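Local coordinates for protein leukotriene A-4 hydrolase (Saccharomyces cerevisiae, PDB 2XQ0) that trims N-terminal residues from short peptides, preferring di- and tripeptides, as a zinc-dependent aminopeptidase with low epoxide hydrolase activity in vitro, at residues I171-P176 / I209-L214; V39-S44 / P140-Q145; V177-I182 / Y205-A210; K133-G138 / Y226-R231. All coordinates share one frame; numbering follows the deposited sequence.

Contact 1: I171-P176 / I209-L214; sequences IESPLP and IASGDL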
loop_
_atom_site.group_PDB
_atom_site.type_symbol
_atom_site.label_atom_id
_atom_site.label_comp_id
_atom_site.label_asym_id
_atom_site.label_seq_id
_atom_site.Cartn_x
_atom_site.Cartn_y
_atom_site.Cartn_z
ATOM N N ILE A 171 -9.413 -11.287 -21.296
ATOM C CA ILE A 171 -8.243 -12.007 -20.838
ATOM C C ILE A 171 -8.475 -13.498 -20.997
ATOM O O ILE A 171 -9.376 -14.067 -20.399
ATOM C CB ILE A 171 -7.898 -11.673 -19.390
ATOM C CG1 ILE A 171 -7.775 -10.152 -19.234
ATOM C CG2 ILE A 171 -6.602 -12.355 -18.991
ATOM C CD1 ILE A 171 -7.590 -9.686 -17.827
ATOM N N GLU A 172 -7.665 -14.122 -21.834
ATOM C CA GLU A 172 -7.778 -15.561 -22.041
ATOM C C GLU A 172 -6.822 -16.257 -21.077
ATOM O O GLU A 172 -5.670 -15.859 -20.960
ATOM C CB GLU A 172 -7.419 -15.887 -23.486
ATOM C CG GLU A 172 -7.595 -17.349 -23.844
ATOM C CD GLU A 172 -7.240 -17.624 -25.288
ATOM O OE1 GLU A 172 -6.460 -16.834 -25.866
ATOM O OE2 GLU A 172 -7.737 -18.633 -25.836
ATOM N N SER A 173 -7.307 -17.275 -20.380
ATOM C CA SER A 173 -6.484 -18.040 -19.441
ATOM C C SER A 173 -7.072 -19.431 -19.254
ATOM O O SER A 173 -8.286 -19.601 -19.325
ATOM C CB SER A 173 -6.431 -17.333 -18.081
ATOM O OG SER A 173 -5.579 -18.024 -17.174
ATOM N N PRO A 174 -6.219 -20.439 -19.007
ATOM C CA PRO A 174 -6.782 -21.759 -18.696
ATOM C C PRO A 174 -7.284 -21.856 -17.263
ATOM O O PRO A 174 -7.767 -22.914 -16.885
ATOM C CB PRO A 174 -5.599 -22.707 -18.907
ATOM C CG PRO A 174 -4.394 -21.856 -18.683
ATOM C CD PRO A 174 -4.752 -20.478 -19.162
ATOM N N LEU A 175 -7.155 -20.777 -16.484
ATOM C CA LEU A 175 -7.644 -20.719 -15.100
ATOM C C LEU A 175 -8.421 -19.414 -14.878
ATOM O O LEU A 175 -8.234 -18.458 -15.624
ATOM C CB LEU A 175 -6.468 -20.788 -14.117
ATOM C CG LEU A 175 -5.660 -22.092 -14.058
ATOM C CD1 LEU A 175 -4.362 -21.919 -13.284
ATOM C CD2 LEU A 175 -6.493 -23.215 -13.442
ATOM N N PRO A 176 -9.301 -19.381 -13.871
ATOM C CA PRO A 176 -10.051 -18.163 -13.520
ATOM C C PRO A 176 -9.199 -16.869 -13.457
ATOM O O PRO A 176 -8.027 -16.881 -13.083
ATOM C CB PRO A 176 -10.637 -18.513 -12.150
ATOM C CG PRO A 176 -10.909 -20.026 -12.251
ATOM C CD PRO A 176 -9.756 -20.557 -13.090
ATOM N N ILE A 209 -4.557 -7.542 -12.219
ATOM C CA ILE A 209 -4.942 -8.819 -12.813
ATOM C C ILE A 209 -4.401 -9.963 -11.979
ATOM O O ILE A 209 -3.276 -9.895 -11.470
ATOM C CB ILE A 209 -4.423 -8.941 -14.272
ATOM C CG1 ILE A 209 -4.861 -10.276 -14.881
ATOM C CG2 ILE A 209 -2.916 -8.865 -14.295
ATOM C CD1 ILE A 209 -4.640 -10.354 -16.376
ATOM N N ALA A 210 -5.194 -11.017 -11.821
ATOM C CA ALA A 210 -4.683 -12.257 -11.219
ATOM C C ALA A 210 -5.357 -13.440 -11.882
ATOM O O ALA A 210 -6.487 -13.335 -12.363
ATOM C CB ALA A 210 -4.917 -12.296 -9.729
ATOM N N SER A 211 -4.659 -14.562 -11.920
ATOM C CA SER A 211 -5.264 -15.763 -12.474
ATOM C C SER A 211 -4.720 -16.953 -11.759
ATOM O O SER A 211 -3.512 -17.058 -11.525
ATOM C CB SER A 211 -5.001 -15.871 -13.967
ATOM O OG SER A 211 -5.611 -17.043 -14.497
ATOM N N GLY A 212 -5.630 -17.828 -11.374
ATOM C CA GLY A 212 -5.265 -19.076 -10.740
ATOM C C GLY A 212 -6.509 -19.815 -10.341
ATOM O O GLY A 212 -7.612 -19.490 -10.780
ATOM N N ASP A 213 -6.330 -20.832 -9.508
ATOM C CA ASP A 213 -7.453 -21.628 -9.039
ATOM C C ASP A 213 -8.230 -20.827 -8.011
ATOM O O ASP A 213 -8.046 -20.983 -6.810
ATOM C CB ASP A 213 -6.972 -22.954 -8.441
ATOM C CG ASP A 213 -8.114 -23.829 -7.990
ATOM O OD1 ASP A 213 -9.259 -23.554 -8.403
ATOM O OD2 ASP A 213 -7.866 -24.781 -7.219
ATOM N N LEU A 214 -9.112 -19.973 -8.501
ATOM C CA LEU A 214 -9.848 -19.055 -7.648
ATOM C C LEU A 214 -11.306 -19.462 -7.558
ATOM O O LEU A 214 -11.952 -19.758 -8.567
ATOM C CB LEU A 214 -9.768 -17.647 -8.232
ATOM C CG LEU A 214 -8.385 -16.994 -8.278
ATOM C CD1 LEU A 214 -8.466 -15.619 -8.919
ATOM C CD2 LEU A 214 -7.825 -16.889 -6.867
#
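S211 and P176 mark the tight part of this contact, where one backbone carbonyl takes two donors from the other segment. The hydroxyl S211 OG gives its proton to P176 O at 2.8 Å, standing well above the carbonyl plane, 48° out of it. The amide G212 N reaches the same P176 O at 3.1 Å and lies in that plane, so the two grips come from different directions. With OG anti to the backbone N (chi1 -179°), S211 also meets a second hydroxyl, S173 OG, 2.9 Å from S211 OG; the proton of S173 may go there or to L175 O. Deeper still, I171 and I209 reach toward each other tip to tip, and their CD1 atoms come to 3.4 Å, closer than usual for two methyl groups. The contact spans the end of strand 165-172 of the large sheet of the M1 N-terminal domain, from which the chain swings over to strand 177-179, an outer strand of the small antiparallel sheet that also contains strand 209-211. Replacing S211 by alanine would probably cost P176 O the hydroxyl donor and take from S173 OG the oxygen beside it. The other flank is looser and partly exposed, P176 CB standing 4.1 Å from L214 CB; the closest approach there is that of P176 CD, 3.3 Å from G212 O, where the proline ring lies against the turn. L175 touches G212 with a branch methyl, CD1 resting 3.9 Å from G212 CA, and D213 centres an inverse gamma turn that carries the backbone past both.

Contact 2: V39-S44 / P140-Q145; sequences VSFEKS and PYVFSQ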
loop_
_atom_site.group_PDB
_atom_site.type_symbol
_atom_site.label_atom_id
_atom_site.label_comp_id
_atom_site.label_asym_id
_atom_site.label_seq_id
_atom_site.Cartn_x
_atom_site.Cartn_y
_atom_site.Cartn_z
ATOM N N VAL A 39 -2.909 -15.176 -21.120
ATOM C CA VAL A 39 -2.002 -15.578 -20.057
ATOM C C VAL A 39 -1.432 -16.960 -20.329
ATOM O O VAL A 39 -2.180 -17.920 -20.468
ATOM C CB VAL A 39 -2.755 -15.662 -18.722
ATOM C CG1 VAL A 39 -1.891 -16.327 -17.672
ATOM C CG2 VAL A 39 -3.242 -14.277 -18.289
ATOM N N SER A 40 -0.108 -17.062 -20.379
ATOM C CA SER A 40 0.559 -18.332 -20.618
ATOM C C SER A 40 1.419 -18.694 -19.432
ATOM O O SER A 40 2.499 -18.133 -19.270
ATOM C CB SER A 40 1.442 -18.270 -21.869
ATOM O OG SER A 40 2.181 -19.479 -22.023
ATOM N N PHE A 41 0.936 -19.638 -18.620
ATOM C CA PHE A 41 1.684 -20.178 -17.483
ATOM C C PHE A 41 2.880 -20.972 -17.970
ATOM O O PHE A 41 3.924 -21.011 -17.322
ATOM C CB PHE A 41 0.782 -21.048 -16.591
ATOM C CG PHE A 41 -0.345 -20.276 -15.948
ATOM C CD1 PHE A 41 -0.130 -19.549 -14.787
ATOM C CD2 PHE A 41 -1.608 -20.261 -16.518
ATOM C CE1 PHE A 41 -1.158 -18.819 -14.199
ATOM C CE2 PHE A 41 -2.638 -19.533 -15.946
ATOM C CZ PHE A 41 -2.414 -18.814 -14.780
ATOM N N GLU A 42 2.720 -21.601 -19.123
ATOM C CA GLU A 42 3.808 -22.337 -19.754
ATOM C C GLU A 42 5.023 -21.442 -19.978
ATOM O O GLU A 42 6.152 -21.827 -19.663
ATOM C CB GLU A 42 3.351 -22.928 -21.088
ATOM C CG GLU A 42 4.389 -23.813 -21.744
ATOM C CD GLU A 42 4.165 -23.957 -23.234
ATOM O OE1 GLU A 42 4.960 -24.665 -23.895
ATOM O OE2 GLU A 42 3.193 -23.356 -23.745
ATOM N N LYS A 43 4.797 -20.246 -20.518
ATOM C CA LYS A 43 5.904 -19.368 -20.856
ATOM C C LYS A 43 6.137 -18.311 -19.786
ATOM O O LYS A 43 7.115 -17.573 -19.842
ATOM C CB LYS A 43 5.659 -18.711 -22.214
ATOM C CG LYS A 43 5.681 -19.699 -23.368
ATOM C CD LYS A 43 5.279 -19.051 -24.679
ATOM C CE LYS A 43 5.649 -19.935 -25.868
ATOM N NZ LYS A 43 5.162 -21.334 -25.701
ATOM N N SER A 44 5.246 -18.265 -18.797
ATOM C CA SER A 44 5.194 -17.153 -17.849
ATOM C C SER A 44 5.245 -15.809 -18.574
ATOM O O SER A 44 6.101 -14.969 -18.298
ATOM C CB SER A 44 6.315 -17.253 -16.807
ATOM O OG SER A 44 6.213 -18.462 -16.087
ATOM N N PRO A 140 -0.971 -23.466 -10.835
ATOM C CA PRO A 140 -0.150 -22.269 -11.031
ATOM C C PRO A 140 -0.966 -20.997 -10.819
ATOM O O PRO A 140 -2.187 -21.043 -10.785
ATOM C CB PRO A 140 0.284 -22.373 -12.500
ATOM C CG PRO A 140 -0.806 -23.136 -13.142
ATOM C CD PRO A 140 -1.260 -24.141 -12.113
ATOM N N TYR A 141 -0.287 -19.860 -10.726
ATOM C CA TYR A 141 -0.938 -18.628 -10.309
ATOM C C TYR A 141 -0.071 -17.475 -10.742
ATOM O O TYR A 141 1.155 -17.599 -10.799
ATOM C CB TYR A 141 -1.064 -18.628 -8.781
ATOM C CG TYR A 141 -1.972 -17.573 -8.156
ATOM C CD1 TYR A 141 -1.521 -16.274 -7.938
ATOM C CD2 TYR A 141 -3.250 -17.903 -7.720
ATOM C CE1 TYR A 141 -2.321 -15.327 -7.329
ATOM C CE2 TYR A 141 -4.059 -16.968 -7.114
ATOM C CZ TYR A 141 -3.592 -15.677 -6.924
ATOM O OH TYR A 141 -4.402 -14.740 -6.325
ATOM N N VAL A 142 -0.698 -16.352 -11.058
ATOM C CA VAL A 142 0.051 -15.152 -11.369
ATOM C C VAL A 142 -0.755 -13.958 -10.880
ATOM O O VAL A 142 -1.986 -13.993 -10.878
ATOM C CB VAL A 142 0.293 -15.039 -12.873
ATOM C CG1 VAL A 142 -1.054 -15.032 -13.607
ATOM C CG2 VAL A 142 1.139 -13.800 -13.232
ATOM N N PHE A 143 -0.066 -12.913 -10.438
ATOM C CA PHE A 143 -0.759 -11.669 -10.070
ATOM C C PHE A 143 0.147 -10.499 -10.361
ATOM O O PHE A 143 1.367 -10.653 -10.395
ATOM C CB PHE A 143 -1.184 -11.677 -8.597
ATOM C CG PHE A 143 -0.033 -11.654 -7.626
ATOM C CD1 PHE A 143 0.503 -10.451 -7.189
ATOM C CD2 PHE A 143 0.515 -12.833 -7.159
ATOM C CE1 PHE A 143 1.572 -10.448 -6.297
ATOM C CE2 PHE A 143 1.557 -12.833 -6.262
ATOM C CZ PHE A 143 2.091 -11.647 -5.836
ATOM N N SER A 144 -0.452 -9.332 -10.557
ATOM C CA SER A 144 0.291 -8.102 -10.819
ATOM C C SER A 144 0.352 -7.179 -9.612
ATOM O O SER A 144 -0.403 -7.316 -8.641
ATOM C CB SER A 144 -0.381 -7.349 -11.967
ATOM O OG SER A 144 -1.644 -6.885 -11.526
ATOM N N GLN A 145 1.272 -6.228 -9.679
ATOM C CA GLN A 145 1.349 -5.129 -8.731
ATOM C C GLN A 145 2.039 -4.015 -9.516
ATOM O O GLN A 145 3.224 -4.126 -9.836
ATOM C CB GLN A 145 2.180 -5.519 -7.506
ATOM C CG GLN A 145 2.669 -4.324 -6.689
ATOM C CD GLN A 145 1.522 -3.500 -6.144
ATOM O OE1 GLN A 145 0.626 -4.031 -5.487
ATOM N NE2 GLN A 145 1.532 -2.200 -6.427
#
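F41 and P140 cross at about a right angle, the proline ring standing on the flat of the phenyl group. P140 CG sits 4.3 Å from the centroid of the F41 ring and 23° off its normal, a CH-pi contact displaced toward the rim, and P140 CB is 3.7 Å from F41 CD1. The opposite face is covered from within the same segment: V39 CG1 lies 3.7 Å above the plane of the F41 ring, again nearer the rim than the centre. The phenyl is thus clamped between a valine methyl and a proline, which should restrict its turning. F41 CG is anti to its own carbonyl carbon (chi1 -64°), and from there the ring reaches across to strand 141-144. Its leading corner, F41 CE1, comes obliquely to V142 CG1 at 3.8 Å and to the amide Y141 N at 3.7 Å, while Y141 C lies at the ring edge in the plane. V142 can meet the ring because its CG1 is held between the backbone N and the carbonyl carbon (chi1 58°); the same methyl faces V39 CG1 at 4.3 Å. The contact across the two segments is therefore carried by apolar surfaces, and S173 and S211 add to the surroundings of the phenyl. Behind F41 the chain reverses, S40 OG accepting from K43 N at 3.1 Å in an ST motif. This is the turn of a beta hairpin between strands 28-40 and 45-56 of the M1 N-terminal domain, packed through the F41 ring against the small-sheet strand that leads to the substrate-binding residues Q145, L146 and E147.

Contact 3: V177-I182 / Y205-A210; sequences VVFSGI and YLIGIA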
loop_
_atom_site.group_PDB
_atom_site.type_symbol
_atom_site.label_atom_id
_atom_site.label_comp_id
_atom_site.label_asym_id
_atom_site.label_seq_id
_atom_site.Cartn_x
_atom_site.Cartn_y
_atom_site.Cartn_z
ATOM N N VAL A 177 -9.805 -15.762 -13.859
ATOM C CA VAL A 177 -9.131 -14.471 -13.897
ATOM C C VAL A 177 -9.979 -13.475 -13.137
ATOM O O VAL A 177 -11.205 -13.451 -13.289
ATOM C CB VAL A 177 -8.983 -13.923 -15.348
ATOM C CG1 VAL A 177 -8.446 -12.478 -15.352
ATOM C CG2 VAL A 177 -8.103 -14.823 -16.196
ATOM N N VAL A 178 -9.334 -12.664 -12.314
ATOM C CA VAL A 178 -9.984 -11.462 -11.817
ATOM C C VAL A 178 -9.220 -10.239 -12.313
ATOM O O VAL A 178 -8.027 -10.321 -12.627
ATOM C CB VAL A 178 -10.117 -11.444 -10.300
ATOM C CG1 VAL A 178 -10.903 -12.673 -9.827
ATOM C CG2 VAL A 178 -8.740 -11.385 -9.655
ATOM N N PHE A 179 -9.930 -9.121 -12.404
ATOM C CA PHE A 179 -9.428 -7.914 -13.034
ATOM C C PHE A 179 -10.012 -6.728 -12.276
ATOM O O PHE A 179 -11.060 -6.851 -11.653
ATOM C CB PHE A 179 -9.881 -7.861 -14.493
ATOM C CG PHE A 179 -9.493 -6.593 -15.210
ATOM C CD1 PHE A 179 -8.221 -6.445 -15.743
ATOM C CD2 PHE A 179 -10.415 -5.562 -15.374
ATOM C CE1 PHE A 179 -7.849 -5.260 -16.396
ATOM C CE2 PHE A 179 -10.066 -4.389 -16.021
ATOM C CZ PHE A 179 -8.789 -4.236 -16.550
ATOM N N SER A 180 -9.334 -5.589 -12.347
ATOM C CA SER A 180 -9.807 -4.361 -11.723
ATOM C C SER A 180 -10.921 -3.713 -12.542
ATOM O O SER A 180 -10.770 -2.596 -13.073
ATOM C CB SER A 180 -8.646 -3.388 -11.606
ATOM O OG SER A 180 -8.035 -3.207 -12.875
ATOM N N GLY A 181 -12.033 -4.415 -12.649
ATOM C CA GLY A 181 -13.203 -3.910 -13.333
ATOM C C GLY A 181 -14.371 -4.840 -13.080
ATOM O O GLY A 181 -14.243 -5.830 -12.372
ATOM N N ILE A 182 -15.516 -4.519 -13.667
ATOM C CA ILE A 182 -16.716 -5.311 -13.464
ATOM C C ILE A 182 -16.812 -6.345 -14.568
ATOM O O ILE A 182 -16.702 -6.033 -15.746
ATOM C CB ILE A 182 -17.982 -4.436 -13.409
ATOM C CG1 ILE A 182 -17.885 -3.478 -12.208
ATOM C CG2 ILE A 182 -19.232 -5.313 -13.303
ATOM C CD1 ILE A 182 -19.059 -2.554 -12.029
ATOM N N TYR A 205 -1.657 2.621 -13.101
ATOM C CA TYR A 205 -1.024 1.962 -11.955
ATOM C C TYR A 205 -2.082 1.204 -11.131
ATOM O O TYR A 205 -1.739 0.364 -10.325
ATOM C CB TYR A 205 -0.230 2.941 -11.090
ATOM C CG TYR A 205 -1.065 3.791 -10.160
ATOM C CD1 TYR A 205 -1.542 3.278 -8.956
ATOM C CD2 TYR A 205 -1.364 5.098 -10.477
ATOM C CE1 TYR A 205 -2.289 4.051 -8.105
ATOM C CE2 TYR A 205 -2.126 5.882 -9.634
ATOM C CZ TYR A 205 -2.582 5.354 -8.450
ATOM O OH TYR A 205 -3.340 6.126 -7.609
ATOM N N LEU A 206 -3.363 1.505 -11.366
ATOM C CA LEU A 206 -4.471 0.852 -10.659
ATOM C C LEU A 206 -4.948 -0.433 -11.343
ATOM O O LEU A 206 -5.770 -1.172 -10.795
ATOM C CB LEU A 206 -5.652 1.806 -10.506
ATOM C CG LEU A 206 -5.415 2.922 -9.483
ATOM C CD1 LEU A 206 -6.612 3.851 -9.432
ATOM C CD2 LEU A 206 -5.171 2.309 -8.127
ATOM N N ILE A 207 -4.444 -0.692 -12.544
ATOM C CA ILE A 207 -4.817 -1.918 -13.223
ATOM C C ILE A 207 -4.364 -3.090 -12.377
ATOM O O ILE A 207 -3.270 -3.079 -11.798
ATOM C CB ILE A 207 -4.238 -2.021 -14.631
ATOM C CG1 ILE A 207 -4.951 -1.029 -15.557
ATOM C CG2 ILE A 207 -4.389 -3.444 -15.170
ATOM C CD1 ILE A 207 -6.425 -1.377 -15.751
ATOM N N GLY A 208 -5.238 -4.083 -12.270
ATOM C CA GLY A 208 -4.926 -5.272 -11.505
ATOM C C GLY A 208 -5.386 -6.504 -12.245
ATOM O O GLY A 208 -6.460 -6.503 -12.861
ATOM N N ILE A 209 -4.557 -7.542 -12.219
ATOM C CA ILE A 209 -4.942 -8.819 -12.813
ATOM C C ILE A 209 -4.401 -9.963 -11.979
ATOM O O ILE A 209 -3.276 -9.895 -11.470
ATOM C CB ILE A 209 -4.423 -8.941 -14.272
ATOM C CG1 ILE A 209 -4.861 -10.276 -14.881
ATOM C CG2 ILE A 209 -2.916 -8.865 -14.295
ATOM C CD1 ILE A 209 -4.640 -10.354 -16.376
ATOM N N ALA A 210 -5.194 -11.017 -11.821
ATOM C CA ALA A 210 -4.683 -12.257 -11.219
ATOM C C ALA A 210 -5.357 -13.440 -11.882
ATOM O O ALA A 210 -6.487 -13.335 -12.363
ATOM C CB ALA A 210 -4.917 -12.296 -9.729
#
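V178 and A210 form the hydrogen-bonded pair of this antiparallel ladder, with V178 N 2.9 Å from A210 O and A210 N 3.0 Å from V178 O. The next rung, F179 with I209, is a non-hydrogen-bonded pair. Beyond it S180 N donates to G208 O at 3.1 Å, and G208 N turns to the side-chain oxygen S180 OG at 3.0 Å, so a serine hydroxyl replaces a carbonyl where the strand gives way to an inverse gamma turn. CA-H...O contacts fill the spaces between these bonds, as with I209 CA and V178 O. Strand 177-179 thereby forms an outer strand of the four-stranded antiparallel sheet, bonded to strand 209-211. Apolar contacts divide between its two faces. V178 CG2 and A210 CB meet at 3.9 Å on the face covered by L265. On the face of F179 and I209, where strand 165-172 packs, the F179 ring swings out with CG anti to the backbone N (chi1 176°) and crosses I207 obliquely, CZ 3.8 Å from I207 CD1. One flat of this ring is topped over its centre by S180 OG, and its CD1 lies 3.4 Å from G208 O. Losing the ring to an alanine at F179 is likely to open a gap beside I207 and S180 OG. I207 in turn rests on L146 of the substrate-binding site, while the side chain of L206 lies about 7 Å from the bound bestatin.

Contact 4: K133-G138 / Y226-R231; sequences KQTKGG and YTEPFR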
loop_
_atom_site.group_PDB
_atom_site.type_symbol
_atom_site.label_atom_id
_atom_site.label_comp_id
_atom_site.label_asym_id
_atom_site.label_seq_id
_atom_site.Cartn_x
_atom_site.Cartn_y
_atom_site.Cartn_z
ATOM N N LYS A 133 3.658 -26.502 -7.890
ATOM C CA LYS A 133 4.259 -26.967 -6.645
ATOM C C LYS A 133 4.383 -25.873 -5.585
ATOM O O LYS A 133 4.606 -26.167 -4.411
ATOM C CB LYS A 133 5.643 -27.552 -6.926
ATOM C CG LYS A 133 5.629 -28.808 -7.773
ATOM C CD LYS A 133 6.222 -29.968 -7.000
ATOM C CE LYS A 133 5.569 -30.099 -5.628
ATOM N NZ LYS A 133 6.232 -31.137 -4.792
ATOM N N GLN A 134 4.241 -24.618 -5.998
ATOM C CA GLN A 134 4.470 -23.488 -5.100
ATOM C C GLN A 134 3.225 -23.021 -4.348
ATOM O O GLN A 134 3.333 -22.410 -3.281
ATOM C CB GLN A 134 5.050 -22.309 -5.869
ATOM C CG GLN A 134 6.494 -22.464 -6.280
ATOM C CD GLN A 134 6.928 -21.352 -7.214
ATOM O OE1 GLN A 134 7.833 -20.582 -6.903
ATOM N NE2 GLN A 134 6.266 -21.253 -8.360
ATOM N N THR A 135 2.052 -23.297 -4.910
ATOM C CA THR A 135 0.796 -22.849 -4.322
ATOM C C THR A 135 0.233 -23.912 -3.397
ATOM O O THR A 135 0.364 -25.109 -3.660
ATOM C CB THR A 135 -0.265 -22.531 -5.397
ATOM O OG1 THR A 135 -0.625 -23.736 -6.087
ATOM C CG2 THR A 135 0.263 -21.487 -6.391
ATOM N N LYS A 136 -0.401 -23.468 -2.314
ATOM C CA LYS A 136 -1.009 -24.386 -1.364
ATOM C C LYS A 136 -1.988 -25.312 -2.075
ATOM O O LYS A 136 -2.092 -26.490 -1.744
ATOM C CB LYS A 136 -1.748 -23.608 -0.273
ATOM C CG LYS A 136 -0.907 -22.569 0.453
ATOM C CD LYS A 136 0.147 -23.213 1.331
ATOM C CE LYS A 136 0.699 -22.220 2.343
ATOM N NZ LYS A 136 -0.363 -21.723 3.264
ATOM N N GLY A 137 -2.695 -24.768 -3.059
ATOM C CA GLY A 137 -3.796 -25.460 -3.703
ATOM C C GLY A 137 -3.470 -26.295 -4.927
ATOM O O GLY A 137 -4.368 -26.900 -5.508
ATOM N N GLY A 138 -2.207 -26.322 -5.341
ATOM C CA GLY A 138 -1.777 -27.267 -6.366
ATOM C C GLY A 138 -1.786 -26.829 -7.826
ATOM O O GLY A 138 -1.403 -27.601 -8.706
ATOM N N TYR A 226 -12.567 -13.434 -3.272
ATOM C CA TYR A 226 -11.951 -14.404 -4.176
ATOM C C TYR A 226 -10.685 -14.932 -3.520
ATOM O O TYR A 226 -9.954 -14.171 -2.915
ATOM C CB TYR A 226 -11.601 -13.749 -5.515
ATOM C CG TYR A 226 -12.805 -13.356 -6.322
ATOM C CD1 TYR A 226 -13.324 -14.218 -7.277
ATOM C CD2 TYR A 226 -13.431 -12.121 -6.132
ATOM C CE1 TYR A 226 -14.439 -13.875 -8.018
ATOM C CE2 TYR A 226 -14.548 -11.767 -6.877
ATOM C CZ TYR A 226 -15.045 -12.654 -7.816
ATOM O OH TYR A 226 -16.156 -12.334 -8.568
ATOM N N THR A 227 -10.448 -16.239 -3.596
ATOM C CA THR A 227 -9.214 -16.811 -3.071
ATOM C C THR A 227 -9.108 -18.281 -3.449
ATOM O O THR A 227 -9.962 -18.801 -4.162
ATOM C CB THR A 227 -9.071 -16.655 -1.538
ATOM O OG1 THR A 227 -7.758 -17.075 -1.127
ATOM C CG2 THR A 227 -10.114 -17.465 -0.804
ATOM N N GLU A 228 -8.056 -18.941 -2.978
ATOM C CA GLU A 228 -7.914 -20.375 -3.219
ATOM C C GLU A 228 -8.961 -21.139 -2.416
ATOM O O GLU A 228 -9.229 -20.809 -1.246
ATOM C CB GLU A 228 -6.492 -20.837 -2.881
ATOM C CG GLU A 228 -5.403 -20.215 -3.768
ATOM C CD GLU A 228 -3.989 -20.427 -3.229
ATOM O OE1 GLU A 228 -3.526 -19.582 -2.425
ATOM O OE2 GLU A 228 -3.342 -21.432 -3.608
ATOM N N PRO A 229 -9.574 -22.162 -3.035
ATOM C CA PRO A 229 -10.646 -22.911 -2.363
ATOM C C PRO A 229 -10.334 -23.278 -0.903
ATOM O O PRO A 229 -11.216 -23.152 -0.049
ATOM C CB PRO A 229 -10.790 -24.163 -3.228
ATOM C CG PRO A 229 -10.369 -23.692 -4.619
ATOM C CD PRO A 229 -9.270 -22.690 -4.381
ATOM N N PHE A 230 -9.104 -23.693 -0.608
ATOM C CA PHE A 230 -8.803 -24.207 0.727
ATOM C C PHE A 230 -9.013 -23.154 1.810
ATOM O O PHE A 230 -9.281 -23.479 2.977
ATOM C CB PHE A 230 -7.383 -24.786 0.799
ATOM C CG PHE A 230 -6.308 -23.750 0.961
ATOM C CD1 PHE A 230 -5.898 -23.350 2.230
ATOM C CD2 PHE A 230 -5.703 -23.178 -0.149
ATOM C CE1 PHE A 230 -4.907 -22.394 2.385
ATOM C CE2 PHE A 230 -4.708 -22.219 -0.002
ATOM C CZ PHE A 230 -4.313 -21.820 1.264
ATOM N N ARG A 231 -8.919 -21.892 1.411
ATOM C CA ARG A 231 -8.973 -20.776 2.349
ATOM C C ARG A 231 -10.282 -19.993 2.228
ATOM O O ARG A 231 -10.537 -19.057 2.996
ATOM C CB ARG A 231 -7.787 -19.844 2.068
ATOM C CG ARG A 231 -7.736 -18.602 2.927
ATOM C CD ARG A 231 -6.301 -18.221 3.214
ATOM N NE ARG A 231 -5.522 -18.104 1.989
ATOM C CZ ARG A 231 -4.214 -18.328 1.924
ATOM N NH1 ARG A 231 -3.544 -18.687 3.015
ATOM N NH2 ARG A 231 -3.576 -18.186 0.771
HETATM O O HOH W 1 -3.589 -23.307 -5.991
HETATM O O HOH W 2 -0.645 -20.172 -1.522
#
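T135 meets E228 where a loop turn faces the start of a helix: T135 CB is 3.7 Å from the carboxylate oxygen E228 OE2. A water joins the same two residues, donating to T135 OG1 and to E228 OE2, while T135 OG1 is also hydrogen-bonded to K139 O. K136 follows, its amide linked weakly through a second water to the other oxygen, E228 OE1. The lysine side chain lies obliquely across F230, with CB 3.3 Å from F230 CE2 and CG 3.6 Å from F230 CZ. A bend at chi2 (-70°) then turns the rest of the chain so that K136 NZ comes 4.4 Å from R231 NH1. These two cations gather near D269, which makes a salt bridge with R231 and a long, weak ion pair with K136. G137 brings its amide toward the acid, a weak bond of 3.4 Å from G137 N to E228 OE2. G138 closes the type I beta turn that began at T135, at positive phi (93°), where a side chain would jam against the preceding carbonyl. Within 226-231, E228 OE2 lies at the edge of the F230 ring, in its plane, and E228 OE1 makes a salt bridge with R231 NH2 at 3.5 Å, which probably helps to hold the carboxylate in position. F230 CZ in turn covers one face of the R231 guanidinium. The turn lies in the connection between strands 127-130 and 141-144 of the small sheet, and it meets the chain just where strand 223-227 passes into helix 229-239, with V268 packed against E228 and D213 against P229.

From the N terminus, the hairpin turn at 39-44 is the first to find a partner: contact 2 closes a loop of about a hundred residues, which contains much of the large sheet, at strand 141-144. Contact 4 opens at 133-138, before that loop is shut, so contacts 2 and 4 cross. Its own loop runs on to 226-231 and encloses both remaining contacts. Of these, contact 3 opens just after contact 1, on 177-182, and both end on strand 209-211, sharing I209 and A210. Contacts 1 and 2 join the large sheet to the small one, contact 3 builds the outer edge of the small sheet, and contact 4 ties the connection between strands 127-130 and 141-144 to helix 229-239.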